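Side-chain contact in Zn-dependent hydrolase of metallo-beta-lactamase superfamily TM0207 (Thermotoga maritima, PDB 1VJN), which is probably a zinc-dependent hydrolase of the metallo-beta-lactamase superfamily, its substrate not established: residues 185-188 with 189-192. Residues are numbered along the deposited sequence; the frame is centred on the assembly and turned at random.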
# COMPACT_ATOMS: atom_id res chain seq x y z
N PRO A 185 5.12 8.99 -15.08
CA PRO A 185 3.78 9.42 -14.74
C PRO A 185 2.85 8.22 -14.48
O PRO A 185 3.07 7.16 -15.02
CB PRO A 185 3.34 10.19 -15.96
CG PRO A 185 4.11 9.60 -17.06
CD PRO A 185 5.46 9.32 -16.48
N VAL A 186 1.82 8.43 -13.65
CA VAL A 186 0.81 7.41 -13.41
C VAL A 186 0.10 7.03 -14.72
O VAL A 186 -0.35 5.91 -14.87
CB VAL A 186 -0.21 7.88 -12.30
CG1 VAL A 186 -1.14 8.95 -12.76
CG2 VAL A 186 -1.00 6.68 -11.82
N ASP A 187 0.04 7.94 -15.67
CA ASP A 187 -0.60 7.66 -16.96
C ASP A 187 0.02 6.46 -17.69
O ASP A 187 -0.69 5.77 -18.43
CB ASP A 187 -0.53 8.89 -17.87
CG ASP A 187 -1.45 10.04 -17.41
OD1 ASP A 187 -2.21 9.91 -16.41
OD2 ASP A 187 -1.47 11.14 -18.03
N ASP A 188 1.32 6.19 -17.48
CA ASP A 188 1.96 5.01 -18.09
C ASP A 188 1.43 3.69 -17.55
O ASP A 188 1.43 2.69 -18.22
CB ASP A 188 3.48 5.03 -17.86
CG ASP A 188 4.19 6.08 -18.67
OD1 ASP A 188 3.52 6.93 -19.31
OD2 ASP A 188 5.43 6.16 -18.72
N PHE A 189 1.02 3.68 -16.31
CA PHE A 189 0.36 2.51 -15.75
C PHE A 189 -1.09 2.45 -16.21
O PHE A 189 -1.60 1.39 -16.61
CB PHE A 189 0.49 2.62 -14.25
CG PHE A 189 -0.09 1.48 -13.49
CD1 PHE A 189 0.45 0.21 -13.59
CD2 PHE A 189 -1.15 1.70 -12.59
CE1 PHE A 189 -0.06 -0.82 -12.85
CE2 PHE A 189 -1.67 0.65 -11.86
CZ PHE A 189 -1.12 -0.60 -11.97
N LEU A 190 -1.78 3.58 -16.19
CA LEU A 190 -3.22 3.60 -16.54
C LEU A 190 -3.52 3.10 -17.95
O LEU A 190 -4.56 2.49 -18.20
CB LEU A 190 -3.82 5.01 -16.37
CG LEU A 190 -3.66 5.63 -14.99
CD1 LEU A 190 -4.32 7.02 -14.92
CD2 LEU A 190 -4.22 4.72 -13.92
N LYS A 191 -2.63 3.39 -18.89
CA LYS A 191 -2.80 2.94 -20.26
C LYS A 191 -2.82 1.40 -20.42
O LYS A 191 -3.21 0.90 -21.45
CB LYS A 191 -1.77 3.59 -21.20
CG LYS A 191 -0.31 3.36 -20.83
CD LYS A 191 0.59 3.03 -22.03
CE LYS A 191 0.58 4.10 -23.13
NZ LYS A 191 1.17 3.57 -24.42
N LEU A 192 -2.46 0.66 -19.37
CA LEU A 192 -2.41 -0.79 -19.45
C LEU A 192 -3.72 -1.45 -19.08
O LEU A 192 -3.84 -2.67 -19.14
CB LEU A 192 -1.29 -1.30 -18.53
CG LEU A 192 0.12 -0.76 -18.86
CD1 LEU A 192 1.12 -1.24 -17.77
CD2 LEU A 192 0.59 -1.16 -20.28
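Phe189 opens the second half of this single short helical turn by sending its amide back to Val186 O, a weak, bent bond of 3.0 Å from Phe189 N. Its CB lies against the same carbonyl, 3.5 Å from Val186 O, while the ring, with CG anti to the backbone N (chi1 -177°), swings off the turn toward the protein interior. Leu190 N makes the straighter bond to that oxygen, also 3.0 Å from Val186 O, with 163° at the hydrogen. Val186 O thus receives two successive amides, weakly from i+3 and well from i+4. The Leu190 side chain folds back along the turn: its CG sits 3.3 Å from Val186 O and meets the methyl Val186 CG2 at 4.3 Å, and its CD1 passes obliquely by the carboxylate of Asp187. Lys191 N continues the alpha-helical pattern with a 3.1 Å bond to Asp187 O. A chi1 of 57° tucks its CG in between the two backbone branches, which lays the first part of the chain over the carbonyl of Asp188, with Lys191 CG 3.2 Å from Asp188 O. Leu192 closes the segment, its CG also approaching Asp188 O. The turn lies at the periphery of the metallo-hydrolase/oxidoreductase fold, between helix 154-163 and the edge region of the larger sheet: Phe189 reaches Pro154, Ala157, Ile169 and Pro171 and meets Phe193 edge-to-face, Val186 rests on Pro171 of strand 168-172, and Leu190 covers Val214 and Val216 of strand 213-216.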